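Local atomic coordinates of 3-keto-5-aminohexanoate cleavage protein (Burkholderia xenovorans LB400, PDB entry 3E02), a protein that probably cleaves beta-keto acids such as 3-keto-5-aminohexanoate, using a bound zinc ion, as a member of the TIM-barrel BKACE family. Residues A[95-106]-A[154-165]. Residues are numbered along the deposited sequence; the frame is centred on the assembly and turned at random.
Sequences LDERLAPARAAR and QIERGMTELGAS
Arg157 reaches from helix 152-163 across Leu95 and Leu99 of helix 95-105, where two neighbouring outer helices of a TIM barrel run side by side; the axes of the two segments approach to 10.2 Å at 17°, nearly parallel. Helix 95-105 connects the adjacent, parallel barrel strands 82-85 and 109-113, and helix 152-163 precedes the next strand, 168-173. The nearest atom of the Ala102 side chain lies about 12 Å from the zinc ion, so the contact is not part of the metal site. With CG anti to its own N (chi1 -179°) and the chain stretched out to NE, Arg157 fits as a knob among Leu95, Asp96, Leu99 and Arg103. Leu95 slides past it in the opposite direction, CD2 3.5 Å from Arg157 NH1, and Leu99 sets CD1 over the centre of one guanidinium face. At the far end NH1 and NH2 both donate to Asp96 OD1 through bent bonds, the carboxylate standing almost perpendicular to the guanidinium, while NE gives a straighter bond (165°) to Glu161 OE2; together these bonds restrain the rotation of the group. Glu161 OE1 turns to Arg103 NH1 at 3.0 Å. On the inner side of this charged network Leu162 spreads its methyls against the buried Ala102, whose CB lies 3.7 Å from Leu162 CD2. Beyond the helix ends, Ser165 CB sits over the centre of the Arg106 guanidinium, 3.3 Å from CZ of Arg106.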
loop_
_atom_site.group_PDB
_atom_site.type_symbol
_atom_site.label_atom_id
_atom_site.label_comp_id
_atom_site.label_asym_id
_atom_site.label_seq_id
_atom_site.Cartn_x
_atom_site.Cartn_y
_atom_site.Cartn_z
ATOM N N LEU A 95 3.977 -8.822 -35.733
ATOM C CA LEU A 95 3.608 -10.006 -34.938
ATOM C C LEU A 95 3.991 -11.309 -35.649
ATOM O O LEU A 95 4.384 -12.266 -34.973
ATOM C CB LEU A 95 2.119 -10.014 -34.534
ATOM C CG LEU A 95 1.709 -11.077 -33.483
ATOM C CD1 LEU A 95 2.474 -10.923 -32.152
ATOM C CD2 LEU A 95 0.225 -11.033 -33.228
ATOM N N ASP A 96 3.885 -11.335 -36.986
ATOM C CA ASP A 96 4.291 -12.501 -37.811
ATOM C C ASP A 96 5.752 -12.830 -37.559
ATOM O O ASP A 96 6.080 -13.975 -37.241
ATOM C CB ASP A 96 4.126 -12.239 -39.323
ATOM C CG ASP A 96 2.667 -12.216 -39.794
ATOM O OD1 ASP A 96 1.757 -12.699 -39.087
ATOM O OD2 ASP A 96 2.435 -11.720 -40.924
ATOM N N GLU A 97 6.614 -11.818 -37.690
ATOM C CA GLU A 97 8.040 -11.983 -37.409
ATOM C C GLU A 97 8.259 -12.444 -35.961
ATOM O O GLU A 97 9.034 -13.347 -35.695
ATOM C CB GLU A 97 8.802 -10.673 -37.547
ATOM C CG GLU A 97 8.906 -10.052 -38.907
ATOM C CD GLU A 97 9.560 -8.682 -38.791
ATOM O OE1 GLU A 97 10.757 -8.641 -38.415
ATOM O OE2 GLU A 97 8.881 -7.661 -39.050
ATOM N N ARG A 98 7.563 -11.791 -35.036
ATOM C CA ARG A 98 7.714 -12.073 -33.609
ATOM C C ARG A 98 7.350 -13.493 -33.169
ATOM O O ARG A 98 8.071 -14.066 -32.349
ATOM C CB ARG A 98 6.947 -11.046 -32.793
ATOM C CG ARG A 98 7.594 -9.658 -32.832
ATOM C CD ARG A 98 6.630 -8.643 -32.282
ATOM N NE ARG A 98 6.284 -8.992 -30.902
ATOM C CZ ARG A 98 5.335 -8.417 -30.166
ATOM N NH1 ARG A 98 4.604 -7.421 -30.636
ATOM N NH2 ARG A 98 5.123 -8.843 -28.928
ATOM N N LEU A 99 6.283 -14.054 -33.732
ATOM C CA LEU A 99 5.851 -15.429 -33.409
ATOM C C LEU A 99 6.620 -16.542 -34.142
ATOM O O LEU A 99 6.579 -17.687 -33.698
ATOM C CB LEU A 99 4.337 -15.612 -33.653
ATOM C CG LEU A 99 3.351 -14.792 -32.802
ATOM C CD1 LEU A 99 1.904 -15.040 -33.266
ATOM C CD2 LEU A 99 3.507 -15.083 -31.301
ATOM N N ALA A 100 7.336 -16.213 -35.223
ATOM C CA ALA A 100 8.046 -17.223 -36.038
ATOM C C ALA A 100 8.957 -18.202 -35.276
ATOM O O ALA A 100 8.811 -19.410 -35.471
ATOM C CB ALA A 100 8.805 -16.563 -37.193
ATOM N N PRO A 101 9.885 -17.709 -34.426
ATOM C CA PRO A 101 10.758 -18.624 -33.677
ATOM C C PRO A 101 10.021 -19.629 -32.775
ATOM O O PRO A 101 10.287 -20.817 -32.867
ATOM C CB PRO A 101 11.635 -17.675 -32.869
ATOM C CG PRO A 101 11.661 -16.446 -33.653
ATOM C CD PRO A 101 10.267 -16.308 -34.157
ATOM N N ALA A 102 9.084 -19.152 -31.957
ATOM C CA ALA A 102 8.278 -20.022 -31.078
ATOM C C ALA A 102 7.446 -21.016 -31.881
ATOM O O ALA A 102 7.301 -22.170 -31.454
ATOM C CB ALA A 102 7.371 -19.192 -30.139
ATOM N N ARG A 103 6.892 -20.572 -33.017
ATOM C CA ARG A 103 6.113 -21.460 -33.882
ATOM C C ARG A 103 6.981 -22.562 -34.477
ATOM O O ARG A 103 6.551 -23.710 -34.545
ATOM C CB ARG A 103 5.374 -20.710 -35.000
ATOM C CG ARG A 103 4.237 -19.826 -34.490
ATOM C CD ARG A 103 2.972 -20.001 -35.313
ATOM N NE ARG A 103 3.125 -19.628 -36.719
ATOM C CZ ARG A 103 2.899 -18.418 -37.249
ATOM N NH1 ARG A 103 2.529 -17.361 -36.512
ATOM N NH2 ARG A 103 3.071 -18.249 -38.565
ATOM N N ALA A 104 8.202 -22.215 -34.892
ATOM C CA ALA A 104 9.137 -23.204 -35.453
ATOM C C ALA A 104 9.683 -24.160 -34.381
ATOM O O ALA A 104 9.690 -25.378 -34.567
ATOM C CB ALA A 104 10.302 -22.513 -36.173
ATOM N N ALA A 105 10.112 -23.597 -33.258
ATOM C CA ALA A 105 10.741 -24.362 -32.170
ATOM C C ALA A 105 9.822 -25.205 -31.280
ATOM O O ALA A 105 10.288 -26.177 -30.683
ATOM C CB ALA A 105 11.518 -23.416 -31.290
ATOM N N ARG A 106 8.559 -24.799 -31.146
ATOM C CA ARG A 106 7.593 -25.447 -30.243
ATOM C C ARG A 106 8.244 -25.641 -28.855
ATOM O O ARG A 106 8.366 -26.764 -28.370
ATOM C CB ARG A 106 7.043 -26.736 -30.866
ATOM C CG ARG A 106 6.189 -26.466 -32.122
ATOM C CD ARG A 106 5.784 -27.737 -32.850
ATOM N NE ARG A 106 4.877 -28.591 -32.080
ATOM C CZ ARG A 106 3.539 -28.616 -32.171
ATOM N NH1 ARG A 106 2.859 -27.801 -32.989
ATOM N NH2 ARG A 106 2.858 -29.465 -31.394
ATOM N N GLN A 154 -4.062 -9.574 -30.537
ATOM C CA GLN A 154 -2.695 -10.111 -30.698
ATOM C C GLN A 154 -2.364 -11.121 -29.600
ATOM O O GLN A 154 -1.827 -12.194 -29.881
ATOM C CB GLN A 154 -1.657 -8.986 -30.748
ATOM C CG GLN A 154 -1.709 -8.189 -32.045
ATOM C CD GLN A 154 -0.699 -7.061 -32.085
ATOM O OE1 GLN A 154 -0.522 -6.316 -31.116
ATOM N NE2 GLN A 154 -0.030 -6.920 -33.221
ATOM N N ILE A 155 -2.702 -10.781 -28.355
ATOM C CA ILE A 155 -2.465 -11.678 -27.212
ATOM C C ILE A 155 -3.244 -12.981 -27.394
ATOM O O ILE A 155 -2.679 -14.065 -27.243
ATOM C CB ILE A 155 -2.809 -11.018 -25.860
ATOM C CG1 ILE A 155 -1.879 -9.813 -25.599
ATOM C CG2 ILE A 155 -2.664 -12.053 -24.732
ATOM C CD1 ILE A 155 -2.391 -8.837 -24.519
ATOM N N GLU A 156 -4.524 -12.867 -27.747
ATOM C CA GLU A 156 -5.366 -14.044 -27.977
ATOM C C GLU A 156 -4.801 -14.963 -29.074
ATOM O O GLU A 156 -4.821 -16.178 -28.899
ATOM C CB GLU A 156 -6.793 -13.630 -28.313
ATOM C CG GLU A 156 -7.754 -14.820 -28.424
ATOM C CD GLU A 156 -9.217 -14.436 -28.442
ATOM O OE1 GLU A 156 -9.565 -13.308 -28.027
ATOM O OE2 GLU A 156 -10.029 -15.291 -28.846
ATOM N N ARG A 157 -4.296 -14.372 -30.166
ATOM C CA ARG A 157 -3.681 -15.117 -31.292
ATOM C C ARG A 157 -2.457 -15.897 -30.799
ATOM O O ARG A 157 -2.337 -17.104 -31.042
ATOM C CB ARG A 157 -3.271 -14.156 -32.425
ATOM C CG ARG A 157 -2.641 -14.815 -33.677
ATOM C CD ARG A 157 -1.993 -13.798 -34.621
ATOM N NE ARG A 157 -1.176 -14.498 -35.619
ATOM C CZ ARG A 157 -0.202 -13.966 -36.363
ATOM N NH1 ARG A 157 0.111 -12.667 -36.307
ATOM N NH2 ARG A 157 0.459 -14.768 -37.202
ATOM N N GLY A 158 -1.567 -15.199 -30.098
ATOM C CA GLY A 158 -0.365 -15.807 -29.524
ATOM C C GLY A 158 -0.699 -16.928 -28.567
ATOM O O GLY A 158 -0.117 -17.997 -28.652
HETATM N N MSE A 159 -1.655 -16.687 -27.669
HETATM C CA MSE A 159 -2.096 -17.720 -26.720
HETATM C C MSE A 159 -2.669 -18.948 -27.422
HETATM O O MSE A 159 -2.365 -20.083 -27.035
HETATM C CB MSE A 159 -3.124 -17.164 -25.735
HETATM C CG MSE A 159 -2.554 -16.176 -24.734
HETATM SE SE MSE A 159 -4.029 -15.475 -23.687
HETATM C CE MSE A 159 -2.980 -14.508 -22.437
ATOM N N THR A 160 -3.469 -18.720 -28.464
ATOM C CA THR A 160 -4.106 -19.816 -29.214
ATOM C C THR A 160 -3.093 -20.634 -30.023
ATOM O O THR A 160 -3.033 -21.855 -29.875
ATOM C CB THR A 160 -5.224 -19.284 -30.154
ATOM O OG1 THR A 160 -6.159 -18.520 -29.389
ATOM C CG2 THR A 160 -5.969 -20.429 -30.837
ATOM N N GLU A 161 -2.292 -19.954 -30.843
ATOM C CA GLU A 161 -1.320 -20.615 -31.719
ATOM C C GLU A 161 -0.224 -21.346 -30.957
ATOM O O GLU A 161 0.061 -22.508 -31.254
ATOM C CB GLU A 161 -0.677 -19.622 -32.687
ATOM C CG GLU A 161 -1.659 -19.029 -33.675
ATOM C CD GLU A 161 -1.026 -18.071 -34.668
ATOM O OE1 GLU A 161 0.205 -17.880 -34.650
ATOM O OE2 GLU A 161 -1.784 -17.516 -35.487
ATOM N N LEU A 162 0.380 -20.669 -29.977
ATOM C CA LEU A 162 1.450 -21.272 -29.179
ATOM C C LEU A 162 0.911 -22.225 -28.114
ATOM O O LEU A 162 1.568 -23.212 -27.804
ATOM C CB LEU A 162 2.375 -20.203 -28.594
ATOM C CG LEU A 162 3.036 -19.283 -29.630
ATOM C CD1 LEU A 162 3.930 -18.262 -28.908
ATOM C CD2 LEU A 162 3.844 -20.051 -30.676
ATOM N N GLY A 163 -0.279 -21.958 -27.574
ATOM C CA GLY A 163 -0.917 -22.867 -26.609
ATOM C C GLY A 163 -1.184 -24.253 -27.193
ATOM O O GLY A 163 -1.039 -25.254 -26.492
ATOM N N ALA A 164 -1.547 -24.289 -28.483
ATOM C CA ALA A 164 -1.825 -25.519 -29.241
ATOM C C ALA A 164 -0.669 -26.530 -29.247
ATOM O O ALA A 164 -0.914 -27.731 -29.273
ATOM C CB ALA A 164 -2.219 -25.177 -30.694
ATOM N N SER A 165 0.573 -26.043 -29.238
ATOM C CA SER A 165 1.762 -26.913 -29.178
ATOM C C SER A 165 2.195 -27.265 -27.727
ATOM O O SER A 165 3.264 -27.855 -27.546
ATOM C CB SER A 165 2.927 -26.257 -29.936
ATOM O OG SER A 165 3.284 -25.012 -29.364
HETATM O O HOH W 1 4.613 -30.329 -28.656
#